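Local coordinates for molybdopterin adenylyltransferase (Pyrococcus furiosus, PDB 4LHB), which catalyses the adenylation of molybdopterin with ATP, a step in the biosynthesis of the molybdenum cofactor, and assembles as a homohexamer, at residues 29-34 / 176-181; 33-38 / 54-59; 41-46 / 68-73; 116-121 / 141-146. All coordinates share one frame; numbering follows the deposited sequence.

Overall arrangement
Following the chain from its N terminus, strand 32-38 enters two contacts at once. Interaction 1 joins residues 29-34 to helix 163-184, close to the C terminus, and so encloses almost the whole fold. Interaction 2 shares F33 and G34 with it but closes a short loop, to helix 51-60. Interaction 3 starts just beyond strand 32-38 and closes on strand 64-71, so that interactions 2 and 3 cross along the chain; the two contacts also meet where T37 probably hydrogen-bonds to K69 and V71. Interaction 4 opens later, in series with both, and pairs strands 117-118 and 143-148 at the other end of the sheet's strand order. Interactions 3 and 4 both lie within the span of interaction 1.

Interaction 1. Residues 29-34 / 176-181; sequences KTFKFG and EVFHIL
The backbone bond from L181 N to V177 O, 2.9 Å long, fixes two of F31's partners one helical turn apart. I180 N repeats the pattern to E176 O at 2.8 Å, in the same turn that sets V177, F178 and L181 round the ring of F31. No hydrogen bond passes between residues 29-34 and 176-181 themselves; the contact is almost wholly apolar, with K29 O also lying near F178 CE1.

F31 carries it. Its CG is tucked between the backbone N and the carbonyl carbon (chi1 62°), a crowded position that turns the ring toward the helix. V177 approaches from the opposite direction and lays CG2 over one face, 4.2 Å from the ring centroid, as a CH-pi contact. The edge of F31 is turned to the face of F178 in an offset edge-to-face pair, with centroids 5.6 Å apart and planes at 68°. In that pair F31 CE2 comes to 3.8 Å from F178 CZ. L181 sends CD1 across F31 at about a right angle, reaching F31 CB at 3.8 Å. Beyond F31, the edge of the F178 ring meets T30 CA, while T30 OG1 is hydrogen-bonded to L62 O.

With an alanine in place of F31, F178 would probably lose its aromatic partner and V177 CG2 the face it rests on, leaving a gap between residues 29-34 and the helix.

V177, L181 and F31 all also touch V92 on the neighbouring strand, so this is the layer-to-layer packing of an alpha/beta sandwich, with the long C-terminal helix 163-184 lying on one face of the central sheet.

Interaction 2. Residues 33-38 / 54-59; sequences FGVITV and LIIEEL
F33, near the start of strand 32-38, lays its ring against the last turn of helix 51-60. L59 CB stands over one face of that ring, 3.7 Å from its centroid and 22° off the normal, a CH-pi contact made by the root of the leucine side chain rather than by its tip. The closest pair within it is F33 CZ to L59 CB at 3.4 Å. At the ring's edge, near its plane, lies I56 O, 3.9 Å from F33 CZ, so the aromatic ring borders the helix backbone as well as a side chain. The ring of H65, on the adjacent strand, also meets F33.

G34 adds no side chain, and its backbone pairs with V92 and V94 on strand 92-96. V35 turns back to the helix. With CG1 anti to the backbone N (chi1 -176°), both of its methyls face the helix: CG2 settles between I56 CG1, at 3.7 Å, and I55 CG2, at 3.9 Å, while CG1 is left beside I55 CG2. I55 is not confined to this pair, since it also packs on V94, T96 and V166. The next residue whose CB points to the helix, T37, stops short of contact and instead forms a weak hydrogen bond from OG1 to D49.

The axes of the two segments approach to 9.0 Å and run nearly antiparallel, at 163°. Helix 51-60 thus returns over strand 32-38 before strand 64-71 starts parallel beside it, the classic beta-alpha-beta crossover of an alpha/beta fold.

Interaction 3. Residues 41-46 / 68-73; sequences KGAKGE and YKIVPD
A43 and I70 meet at the strand that is outermost within this chain, where the short, weakly bonded helix 40-44 rests on the end of strand 64-71. The branching of I70 decides how they touch. Its CG2 is placed anti to the backbone N, while CG1 swings back beside that nitrogen (chi1 -47°), and so it is the short methyl branch that is presented to the helix. CG2 lies on the G42-A43 peptide, 3.5 Å from A43 N and 3.6 Å from G42 C. From the strand side the same methyl packs against T37. G42 suits this tight approach because it has no side chain: a beta carbon there would sit about 3.3 Å from I70 CG2.

A43 has no torsion to adjust, and its single methyl points toward the other backbone. It comes to 3.3 Å from P72 N and to 3.6 Å from P72 CD, touching the V71-P72 peptide link and the CD end of the proline.

The helix is closed directly after this contact by a Schellman motif. G45, with a positive phi of 115°, is its C-prime residue; E46 N bonds to K41 O at 3.2 Å, and G45 N makes a weak bond to G42 O. K41 O is gripped by three backbone donors, K44 N, G45 N and E46 N. The positive phi would jam a beta carbon at G45 against the preceding carbonyl oxygen.

V71 turns its side chain the other way, onto V78 and A81 of helix 75-87. Beyond P72, D73 N is held by D40 OD2, and D73 O accepts a hydrogen bond from Q150 of a neighbouring subunit.

Interaction 4. Residues 116-121 / 141-146; sequences DKELSF and RATAGI
The F121 ring receives A142 CB at its edge, near the ring plane, 4.1 Å from CE2, while A144 CB reaches it obliquely. With CG anti to the backbone N (chi1 179°), F121 swings over strand 143-146, and its CB comes to 3.5 Å from A144 CB. The ring of F157 and side chains of helix 163-184 also pack on it. The flat carboxylate of E118 is met through OE2 by T143 OG1, a weak hydrogen bond.

Between them the strands pair antiparallel. I146 N bonds to K117 O at 2.9 Å, and L119 N to A144 O at the same length. At one end I146 O takes D116 N at 2.6 Å and K117 N only weakly: two residues facing one, a classic beta bulge. G145 brings its CA to 3.3 Å from K117 O, where a beta carbon would clash.

L119 crosses I146 at about a right angle, CD2 lying 3.6 Å from I146 CD1. Trimming L119 to an alanine would probably leave I146 CD1 without its closest carbon neighbour here and open a gap beside I180. The K117 amine reaches G100, D105 and E109 of a neighbouring subunit.

Interaction 1. Residues 29-34 / 176-181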
loop_
_atom_site.group_PDB
_atom_site.type_symbol
_atom_site.label_atom_id
_atom_site.label_comp_id
_atom_site.label_asym_id
_atom_site.label_seq_id
_atom_site.Cartn_x
_atom_site.Cartn_y
_atom_site.Cartn_z
ATOM N N LYS C 29 -33.814 2.786 11.607
ATOM C CA LYS C 29 -35.026 2.059 12.096
ATOM C C LYS C 29 -35.011 0.577 11.690
ATOM O O LYS C 29 -35.063 -0.317 12.555
ATOM C CB LYS C 29 -36.330 2.761 11.616
ATOM C CG LYS C 29 -36.904 3.748 12.645
ATOM C CD LYS C 29 -37.443 5.049 12.052
ATOM C CE LYS C 29 -37.614 6.144 13.114
ATOM N NZ LYS C 29 -37.174 7.491 12.625
ATOM N N THR C 30 -34.928 0.337 10.378
ATOM C CA THR C 30 -34.455 -0.957 9.834
ATOM C C THR C 30 -33.618 -0.849 8.525
ATOM O O THR C 30 -33.766 0.086 7.748
ATOM C CB THR C 30 -35.641 -1.856 9.539
ATOM O OG1 THR C 30 -35.168 -3.192 9.258
ATOM C CG2 THR C 30 -36.473 -1.232 8.389
ATOM N N PHE C 31 -32.807 -1.860 8.251
ATOM C CA PHE C 31 -31.948 -1.861 7.047
ATOM C C PHE C 31 -32.333 -2.908 5.996
ATOM O O PHE C 31 -33.083 -3.866 6.247
ATOM C CB PHE C 31 -30.504 -2.134 7.465
ATOM C CG PHE C 31 -30.336 -3.457 8.111
ATOM C CD1 PHE C 31 -30.002 -4.576 7.354
ATOM C CD2 PHE C 31 -30.554 -3.600 9.443
ATOM C CE1 PHE C 31 -29.852 -5.824 7.947
ATOM C CE2 PHE C 31 -30.421 -4.851 10.047
ATOM C CZ PHE C 31 -30.070 -5.974 9.302
ATOM N N LYS C 32 -31.754 -2.740 4.823
ATOM C CA LYS C 32 -31.887 -3.738 3.781
ATOM C C LYS C 32 -30.596 -4.549 3.704
ATOM O O LYS C 32 -29.518 -4.026 3.965
ATOM C CB LYS C 32 -32.238 -3.059 2.470
ATOM C CG LYS C 32 -33.674 -2.587 2.432
ATOM C CD LYS C 32 -33.818 -1.265 1.713
ATOM C CE LYS C 32 -35.286 -0.992 1.354
ATOM N NZ LYS C 32 -35.469 0.041 0.288
ATOM N N PHE C 33 -30.701 -5.840 3.396
ATOM C CA PHE C 33 -29.506 -6.656 3.191
ATOM C C PHE C 33 -29.483 -7.656 2.032
ATOM O O PHE C 33 -30.529 -8.105 1.526
ATOM C CB PHE C 33 -29.134 -7.374 4.457
ATOM C CG PHE C 33 -29.948 -8.568 4.729
ATOM C CD1 PHE C 33 -29.443 -9.841 4.484
ATOM C CD2 PHE C 33 -31.223 -8.444 5.266
ATOM C CE1 PHE C 33 -30.193 -10.976 4.773
ATOM C CE2 PHE C 33 -31.982 -9.576 5.549
ATOM C CZ PHE C 33 -31.465 -10.848 5.309
ATOM N N GLY C 34 -28.244 -7.962 1.624
ATOM C CA GLY C 34 -27.946 -8.905 0.560
ATOM C C GLY C 34 -27.044 -9.993 1.089
ATOM O O GLY C 34 -26.323 -9.802 2.069
ATOM N N GLU C 176 -24.107 -6.316 16.377
ATOM C CA GLU C 176 -23.531 -4.994 16.085
ATOM C C GLU C 176 -24.013 -4.282 14.862
ATOM O O GLU C 176 -23.647 -3.107 14.642
ATOM C CB GLU C 176 -22.025 -5.057 16.060
ATOM C CG GLU C 176 -21.440 -5.713 17.297
ATOM C CD GLU C 176 -21.794 -4.954 18.560
ATOM O OE1 GLU C 176 -21.937 -5.582 19.614
ATOM O OE2 GLU C 176 -21.905 -3.719 18.494
ATOM N N VAL C 177 -24.838 -4.935 14.062
ATOM C CA VAL C 177 -25.227 -4.318 12.785
ATOM C C VAL C 177 -25.754 -2.898 12.944
ATOM O O VAL C 177 -25.350 -1.991 12.190
ATOM C CB VAL C 177 -26.181 -5.185 11.949
ATOM C CG1 VAL C 177 -27.485 -5.469 12.698
ATOM C CG2 VAL C 177 -26.426 -4.502 10.607
ATOM N N PHE C 178 -26.576 -2.658 13.967
ATOM C CA PHE C 178 -27.147 -1.293 14.169
ATOM C C PHE C 178 -26.132 -0.332 14.751
ATOM O O PHE C 178 -26.077 0.821 14.334
ATOM C CB PHE C 178 -28.371 -1.342 15.061
ATOM C CG PHE C 178 -29.547 -1.960 14.418
ATOM C CD1 PHE C 178 -30.260 -1.271 13.450
ATOM C CD2 PHE C 178 -29.948 -3.227 14.772
ATOM C CE1 PHE C 178 -31.377 -1.845 12.825
ATOM C CE2 PHE C 178 -31.054 -3.807 14.174
ATOM C CZ PHE C 178 -31.787 -3.119 13.199
ATOM N N HIS C 179 -25.316 -0.783 15.695
ATOM C CA HIS C 179 -24.212 0.108 16.146
ATOM C C HIS C 179 -23.392 0.578 14.932
ATOM O O HIS C 179 -23.094 1.791 14.726
ATOM C CB HIS C 179 -23.269 -0.574 17.122
ATOM C CG HIS C 179 -23.878 -0.951 18.444
ATOM N ND1 HIS C 179 -25.073 -0.494 18.874
ATOM C CD2 HIS C 179 -23.379 -1.749 19.472
ATOM C CE1 HIS C 179 -25.317 -0.989 20.101
ATOM N NE2 HIS C 179 -24.292 -1.763 20.456
ATOM N N ILE C 180 -23.064 -0.389 14.081
ATOM C CA ILE C 180 -22.178 -0.119 12.949
ATOM C C ILE C 180 -22.887 0.845 12.022
ATOM O O ILE C 180 -22.321 1.872 11.620
ATOM C CB ILE C 180 -21.724 -1.396 12.199
ATOM C CG1 ILE C 180 -20.872 -2.281 13.105
ATOM C CG2 ILE C 180 -20.889 -0.970 11.049
ATOM C CD1 ILE C 180 -20.774 -3.741 12.769
ATOM N N LEU C 181 -24.137 0.557 11.691
ATOM C CA LEU C 181 -24.777 1.411 10.682
ATOM C C LEU C 181 -24.872 2.829 11.179
ATOM O O LEU C 181 -24.743 3.774 10.405
ATOM C CB LEU C 181 -26.148 0.892 10.303
ATOM C CG LEU C 181 -26.128 -0.322 9.366
ATOM C CD1 LEU C 181 -27.499 -1.012 9.464
ATOM C CD2 LEU C 181 -25.758 0.159 7.956
#

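Interaction 2. Residues 33-38 / 54-59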
loop_
_atom_site.group_PDB
_atom_site.type_symbol
_atom_site.label_atom_id
_atom_site.label_comp_id
_atom_site.label_asym_id
_atom_site.label_seq_id
_atom_site.Cartn_x
_atom_site.Cartn_y
_atom_site.Cartn_z
ATOM N N PHE C 33 -30.701 -5.840 3.396
ATOM C CA PHE C 33 -29.506 -6.656 3.191
ATOM C C PHE C 33 -29.483 -7.656 2.032
ATOM O O PHE C 33 -30.529 -8.105 1.526
ATOM C CB PHE C 33 -29.134 -7.374 4.457
ATOM C CG PHE C 33 -29.948 -8.568 4.729
ATOM C CD1 PHE C 33 -29.443 -9.841 4.484
ATOM C CD2 PHE C 33 -31.223 -8.444 5.266
ATOM C CE1 PHE C 33 -30.193 -10.976 4.773
ATOM C CE2 PHE C 33 -31.982 -9.576 5.549
ATOM C CZ PHE C 33 -31.465 -10.848 5.309
ATOM N N GLY C 34 -28.244 -7.962 1.624
ATOM C CA GLY C 34 -27.946 -8.905 0.560
ATOM C C GLY C 34 -27.044 -9.993 1.089
ATOM O O GLY C 34 -26.323 -9.802 2.069
ATOM N N VAL C 35 -27.103 -11.147 0.444
ATOM C CA VAL C 35 -26.253 -12.271 0.788
ATOM C C VAL C 35 -25.642 -12.796 -0.512
ATOM O O VAL C 35 -26.330 -12.898 -1.572
ATOM C CB VAL C 35 -27.102 -13.354 1.439
ATOM C CG1 VAL C 35 -26.282 -14.529 1.913
ATOM C CG2 VAL C 35 -27.865 -12.760 2.596
ATOM N N ILE C 36 -24.347 -13.105 -0.457
ATOM C CA ILE C 36 -23.639 -13.692 -1.607
ATOM C C ILE C 36 -22.839 -14.890 -1.117
ATOM O O ILE C 36 -21.964 -14.756 -0.271
ATOM C CB ILE C 36 -22.726 -12.666 -2.279
ATOM C CG1 ILE C 36 -23.556 -11.492 -2.814
ATOM C CG2 ILE C 36 -21.950 -13.325 -3.403
ATOM C CD1 ILE C 36 -22.819 -10.158 -3.061
ATOM N N THR C 37 -23.140 -16.080 -1.603
ATOM C CA THR C 37 -22.298 -17.208 -1.206
ATOM C C THR C 37 -21.324 -17.432 -2.369
ATOM O O THR C 37 -21.731 -17.457 -3.518
ATOM C CB THR C 37 -23.115 -18.477 -0.800
ATOM O OG1 THR C 37 -23.295 -19.323 -1.923
ATOM C CG2 THR C 37 -24.457 -18.119 -0.281
ATOM N N VAL C 38 -20.036 -17.491 -2.087
ATOM C CA VAL C 38 -19.076 -17.703 -3.156
ATOM C C VAL C 38 -18.475 -19.129 -3.086
ATOM O O VAL C 38 -17.808 -19.514 -2.095
ATOM C CB VAL C 38 -18.031 -16.546 -3.261
ATOM C CG1 VAL C 38 -18.506 -15.282 -2.514
ATOM C CG2 VAL C 38 -16.652 -16.966 -2.829
ATOM N N LEU C 54 -29.010 -19.896 5.861
ATOM C CA LEU C 54 -28.899 -19.599 7.279
ATOM C C LEU C 54 -28.798 -18.065 7.488
ATOM O O LEU C 54 -29.624 -17.484 8.194
ATOM C CB LEU C 54 -27.709 -20.326 7.899
ATOM C CG LEU C 54 -27.459 -20.058 9.386
ATOM C CD1 LEU C 54 -28.757 -20.177 10.213
ATOM C CD2 LEU C 54 -26.357 -21.010 9.885
ATOM N N ILE C 55 -27.824 -17.422 6.835
ATOM C CA ILE C 55 -27.643 -15.959 6.904
ATOM C C ILE C 55 -28.949 -15.246 6.597
ATOM O O ILE C 55 -29.292 -14.285 7.281
ATOM C CB ILE C 55 -26.505 -15.418 5.962
ATOM C CG1 ILE C 55 -25.120 -15.976 6.341
ATOM C CG2 ILE C 55 -26.376 -13.905 5.974
ATOM C CD1 ILE C 55 -24.156 -16.022 5.162
ATOM N N ILE C 56 -29.672 -15.703 5.580
ATOM C CA ILE C 56 -30.924 -15.054 5.196
ATOM C C ILE C 56 -31.982 -15.225 6.301
ATOM O O ILE C 56 -32.742 -14.323 6.575
ATOM C CB ILE C 56 -31.482 -15.609 3.867
ATOM C CG1 ILE C 56 -30.555 -15.264 2.704
ATOM C CG2 ILE C 56 -32.881 -15.060 3.536
ATOM C CD1 ILE C 56 -30.785 -16.176 1.521
ATOM N N GLU C 57 -32.020 -16.389 6.917
ATOM C CA GLU C 57 -32.979 -16.656 7.964
ATOM C C GLU C 57 -32.698 -15.728 9.113
ATOM O O GLU C 57 -33.577 -14.983 9.527
ATOM C CB GLU C 57 -32.865 -18.097 8.437
ATOM C CG GLU C 57 -34.076 -18.648 9.169
ATOM C CD GLU C 57 -33.885 -20.115 9.542
ATOM O OE1 GLU C 57 -34.760 -20.945 9.209
ATOM O OE2 GLU C 57 -32.837 -20.452 10.146
ATOM N N GLU C 58 -31.458 -15.750 9.599
ATOM C CA GLU C 58 -31.093 -15.012 10.791
ATOM C C GLU C 58 -31.223 -13.519 10.658
ATOM O O GLU C 58 -31.680 -12.834 11.588
ATOM C CB GLU C 58 -29.688 -15.343 11.191
ATOM C CG GLU C 58 -29.576 -16.760 11.719
ATOM C CD GLU C 58 -30.119 -16.931 13.134
ATOM O OE1 GLU C 58 -30.403 -15.931 13.837
ATOM O OE2 GLU C 58 -30.228 -18.092 13.550
ATOM N N LEU C 59 -30.836 -13.007 9.505
ATOM C CA LEU C 59 -30.787 -11.573 9.335
ATOM C C LEU C 59 -32.132 -11.080 8.963
ATOM O O LEU C 59 -32.424 -9.905 9.176
ATOM C CB LEU C 59 -29.750 -11.145 8.273
ATOM C CG LEU C 59 -28.516 -10.512 8.888
ATOM C CD1 LEU C 59 -28.109 -11.328 10.107
ATOM C CD2 LEU C 59 -27.402 -10.410 7.867
#

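Interaction 3. Residues 41-46 / 68-73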
loop_
_atom_site.group_PDB
_atom_site.type_symbol
_atom_site.label_atom_id
_atom_site.label_comp_id
_atom_site.label_asym_id
_atom_site.label_seq_id
_atom_site.Cartn_x
_atom_site.Cartn_y
_atom_site.Cartn_z
ATOM N N LYS C 41 -18.202 -25.030 -6.561
ATOM C CA LYS C 41 -19.138 -26.184 -6.495
ATOM C C LYS C 41 -20.600 -25.717 -6.404
ATOM O O LYS C 41 -21.443 -26.111 -7.216
ATOM C CB LYS C 41 -18.761 -27.179 -5.371
ATOM C CG LYS C 41 -17.505 -28.032 -5.697
ATOM C CD LYS C 41 -16.957 -28.956 -4.572
ATOM C CE LYS C 41 -16.405 -28.175 -3.360
ATOM N NZ LYS C 41 -15.211 -28.759 -2.663
ATOM N N GLY C 42 -20.883 -24.813 -5.475
ATOM C CA GLY C 42 -22.229 -24.261 -5.344
ATOM C C GLY C 42 -22.789 -23.581 -6.579
ATOM O O GLY C 42 -23.943 -23.819 -6.960
ATOM N N ALA C 43 -21.989 -22.717 -7.201
ATOM C CA ALA C 43 -22.442 -21.996 -8.397
ATOM C C ALA C 43 -22.786 -22.935 -9.579
ATOM O O ALA C 43 -23.458 -22.504 -10.531
ATOM C CB ALA C 43 -21.389 -20.982 -8.828
ATOM N N LYS C 44 -22.285 -24.180 -9.502
ATOM C CA LYS C 44 -22.397 -25.187 -10.558
ATOM C C LYS C 44 -23.651 -26.034 -10.378
ATOM O O LYS C 44 -24.291 -26.403 -11.377
ATOM C CB LYS C 44 -21.144 -26.097 -10.601
ATOM C CG LYS C 44 -20.052 -25.610 -11.560
ATOM C CD LYS C 44 -18.673 -26.250 -11.346
ATOM C CE LYS C 44 -17.785 -26.035 -12.580
ATOM N NZ LYS C 44 -16.333 -25.845 -12.294
ATOM N N GLY C 45 -24.002 -26.308 -9.116
ATOM C CA GLY C 45 -25.180 -27.107 -8.751
ATOM C C GLY C 45 -24.796 -28.413 -8.053
ATOM O O GLY C 45 -25.609 -29.346 -7.996
ATOM N N GLU C 46 -23.590 -28.474 -7.481
ATOM C CA GLU C 46 -23.002 -29.735 -7.041
ATOM C C GLU C 46 -23.014 -29.899 -5.534
ATOM O O GLU C 46 -23.224 -30.994 -5.043
ATOM C CB GLU C 46 -21.557 -29.911 -7.574
ATOM C CG GLU C 46 -21.202 -29.084 -8.825
ATOM C CD GLU C 46 -20.393 -29.832 -9.886
ATOM O OE1 GLU C 46 -19.145 -29.687 -9.933
ATOM O OE2 GLU C 46 -21.029 -30.531 -10.708
ATOM N N TYR C 68 -30.056 -12.189 -3.130
ATOM C CA TYR C 68 -29.283 -13.433 -2.926
ATOM C C TYR C 68 -28.728 -13.988 -4.277
ATOM O O TYR C 68 -29.400 -13.898 -5.313
ATOM C CB TYR C 68 -30.130 -14.462 -2.229
ATOM C CG TYR C 68 -29.536 -15.824 -2.162
ATOM C CD1 TYR C 68 -28.351 -16.053 -1.519
ATOM C CD2 TYR C 68 -30.201 -16.911 -2.719
ATOM C CE1 TYR C 68 -27.812 -17.328 -1.434
ATOM C CE2 TYR C 68 -29.673 -18.187 -2.663
ATOM C CZ TYR C 68 -28.478 -18.397 -2.023
ATOM O OH TYR C 68 -27.998 -19.678 -1.944
ATOM N N LYS C 69 -27.486 -14.498 -4.259
ATOM C CA LYS C 69 -26.877 -15.094 -5.437
ATOM C C LYS C 69 -25.721 -15.984 -5.058
ATOM O O LYS C 69 -25.015 -15.689 -4.076
ATOM C CB LYS C 69 -26.410 -14.037 -6.402
ATOM C CG LYS C 69 -25.916 -14.624 -7.715
ATOM C CD LYS C 69 -26.254 -13.745 -8.914
ATOM C CE LYS C 69 -25.301 -13.883 -10.120
ATOM N NZ LYS C 69 -25.297 -12.590 -10.890
ATOM N N ILE C 70 -25.558 -17.100 -5.796
ATOM C CA ILE C 70 -24.437 -18.032 -5.572
ATOM C C ILE C 70 -23.561 -17.728 -6.723
ATOM O O ILE C 70 -24.044 -17.712 -7.846
ATOM C CB ILE C 70 -24.823 -19.512 -5.676
ATOM C CG1 ILE C 70 -26.106 -19.771 -4.882
ATOM C CG2 ILE C 70 -23.708 -20.426 -5.150
ATOM C CD1 ILE C 70 -26.045 -21.020 -3.991
ATOM N N VAL C 71 -22.298 -17.430 -6.470
ATOM C CA VAL C 71 -21.354 -17.100 -7.560
ATOM C C VAL C 71 -20.094 -17.963 -7.453
ATOM O O VAL C 71 -19.664 -18.372 -6.373
ATOM C CB VAL C 71 -20.971 -15.590 -7.560
ATOM C CG1 VAL C 71 -22.191 -14.702 -7.792
ATOM C CG2 VAL C 71 -20.208 -15.175 -6.291
ATOM N N PRO C 72 -19.475 -18.255 -8.569
ATOM C CA PRO C 72 -18.199 -18.951 -8.482
ATOM C C PRO C 72 -17.111 -18.147 -7.738
ATOM O O PRO C 72 -17.258 -16.947 -7.550
ATOM C CB PRO C 72 -17.811 -19.128 -9.944
ATOM C CG PRO C 72 -18.530 -18.056 -10.634
ATOM C CD PRO C 72 -19.823 -17.896 -9.938
ATOM N N ASP C 73 -16.027 -18.810 -7.346
ATOM C CA ASP C 73 -14.917 -18.160 -6.654
ATOM C C ASP C 73 -14.139 -17.378 -7.680
ATOM O O ASP C 73 -13.066 -17.758 -8.074
ATOM C CB ASP C 73 -14.054 -19.192 -5.889
ATOM C CG ASP C 73 -13.440 -18.626 -4.538
ATOM O OD1 ASP C 73 -13.078 -19.501 -3.722
ATOM O OD2 ASP C 73 -13.294 -17.360 -4.250
#

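Interaction 4. Residues 116-121 / 141-146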
loop_
_atom_site.group_PDB
_atom_site.type_symbol
_atom_site.label_atom_id
_atom_site.label_comp_id
_atom_site.label_asym_id
_atom_site.label_seq_id
_atom_site.Cartn_x
_atom_site.Cartn_y
_atom_site.Cartn_z
ATOM N N ASP C 116 -13.745 2.254 2.546
ATOM C CA ASP C 116 -13.216 3.522 3.037
ATOM C C ASP C 116 -12.821 3.447 4.515
ATOM O O ASP C 116 -11.961 4.177 4.940
ATOM C CB ASP C 116 -14.175 4.657 2.787
ATOM C CG ASP C 116 -14.524 4.784 1.340
ATOM O OD1 ASP C 116 -13.983 5.693 0.695
ATOM O OD2 ASP C 116 -15.304 3.973 0.816
ATOM N N LYS C 117 -13.425 2.563 5.293
ATOM C CA LYS C 117 -13.023 2.377 6.689
ATOM C C LYS C 117 -13.064 0.889 6.963
ATOM O O LYS C 117 -13.992 0.224 6.523
ATOM C CB LYS C 117 -13.984 3.125 7.648
ATOM C CG LYS C 117 -13.266 4.059 8.647
ATOM C CD LYS C 117 -13.515 5.524 8.344
ATOM C CE LYS C 117 -12.403 6.475 8.735
ATOM N NZ LYS C 117 -12.030 6.668 10.153
ATOM N N GLU C 118 -12.048 0.336 7.609
ATOM C CA GLU C 118 -12.058 -1.085 7.907
ATOM C C GLU C 118 -12.405 -1.340 9.383
ATOM O O GLU C 118 -12.028 -0.580 10.217
ATOM C CB GLU C 118 -10.712 -1.745 7.574
ATOM C CG GLU C 118 -10.884 -3.231 7.199
ATOM C CD GLU C 118 -9.674 -4.128 7.494
ATOM O OE1 GLU C 118 -8.609 -3.597 7.938
ATOM O OE2 GLU C 118 -9.816 -5.385 7.289
ATOM N N LEU C 119 -13.129 -2.416 9.687
ATOM C CA LEU C 119 -13.575 -2.669 11.055
ATOM C C LEU C 119 -12.625 -3.668 11.646
ATOM O O LEU C 119 -11.866 -4.263 10.916
ATOM C CB LEU C 119 -15.030 -3.151 11.097
ATOM C CG LEU C 119 -16.065 -2.174 10.499
ATOM C CD1 LEU C 119 -17.536 -2.647 10.478
ATOM C CD2 LEU C 119 -15.957 -0.819 11.155
ATOM N N SER C 120 -12.649 -3.836 12.966
ATOM C CA SER C 120 -11.860 -4.885 13.665
ATOM C C SER C 120 -12.666 -6.194 13.764
ATOM O O SER C 120 -12.523 -6.970 14.717
ATOM C CB SER C 120 -11.529 -4.443 15.077
ATOM O OG SER C 120 -11.272 -3.052 15.133
ATOM N N PHE C 121 -13.527 -6.432 12.788
ATOM C CA PHE C 121 -14.386 -7.590 12.805
ATOM C C PHE C 121 -13.657 -8.925 12.816
ATOM O O PHE C 121 -14.116 -9.876 13.439
ATOM C CB PHE C 121 -15.332 -7.513 11.630
ATOM C CG PHE C 121 -16.246 -8.662 11.543
ATOM C CD1 PHE C 121 -17.520 -8.575 12.068
ATOM C CD2 PHE C 121 -15.831 -9.835 10.943
ATOM C CE1 PHE C 121 -18.386 -9.663 12.011
ATOM C CE2 PHE C 121 -16.682 -10.928 10.868
ATOM C CZ PHE C 121 -17.969 -10.847 11.410
ATOM N N ARG C 141 -10.002 -16.300 8.270
ATOM C CA ARG C 141 -9.971 -14.954 7.736
ATOM C C ARG C 141 -11.401 -14.476 7.505
ATOM O O ARG C 141 -12.280 -15.225 7.090
ATOM C CB ARG C 141 -9.054 -14.885 6.505
ATOM C CG ARG C 141 -7.709 -15.611 6.725
ATOM C CD ARG C 141 -6.609 -15.301 5.697
ATOM N NE ARG C 141 -7.240 -15.066 4.414
ATOM C CZ ARG C 141 -6.712 -14.373 3.420
ATOM N NH1 ARG C 141 -5.482 -13.867 3.519
ATOM N NH2 ARG C 141 -7.421 -14.214 2.305
ATOM N N ALA C 142 -11.647 -13.243 7.882
ATOM C CA ALA C 142 -12.979 -12.667 7.787
ATOM C C ALA C 142 -12.730 -11.228 7.968
ATOM O O ALA C 142 -11.780 -10.846 8.634
ATOM C CB ALA C 142 -13.868 -13.145 8.907
ATOM N N THR C 143 -13.578 -10.414 7.378
ATOM C CA THR C 143 -13.329 -8.982 7.394
ATOM C C THR C 143 -14.640 -8.268 7.296
ATOM O O THR C 143 -15.641 -8.864 6.898
ATOM C CB THR C 143 -12.428 -8.571 6.204
ATOM O OG1 THR C 143 -11.988 -7.219 6.396
ATOM C CG2 THR C 143 -13.176 -8.692 4.853
ATOM N N ALA C 144 -14.623 -6.982 7.615
ATOM C CA ALA C 144 -15.802 -6.132 7.431
ATOM C C ALA C 144 -15.338 -4.701 7.227
ATOM O O ALA C 144 -14.305 -4.298 7.761
ATOM C CB ALA C 144 -16.736 -6.265 8.635
ATOM N N GLY C 145 -16.069 -3.921 6.455
ATOM C CA GLY C 145 -15.697 -2.553 6.271
ATOM C C GLY C 145 -16.838 -1.789 5.676
ATOM O O GLY C 145 -17.863 -2.401 5.322
ATOM N N ILE C 146 -16.612 -0.486 5.477
ATOM C CA ILE C 146 -17.596 0.439 4.965
ATOM C C ILE C 146 -17.179 0.966 3.624
ATOM O O ILE C 146 -16.085 1.504 3.483
ATOM C CB ILE C 146 -17.718 1.672 5.898
ATOM C CG1 ILE C 146 -18.224 1.205 7.256
ATOM C CG2 ILE C 146 -18.713 2.679 5.360
ATOM C CD1 ILE C 146 -17.097 0.662 8.086
#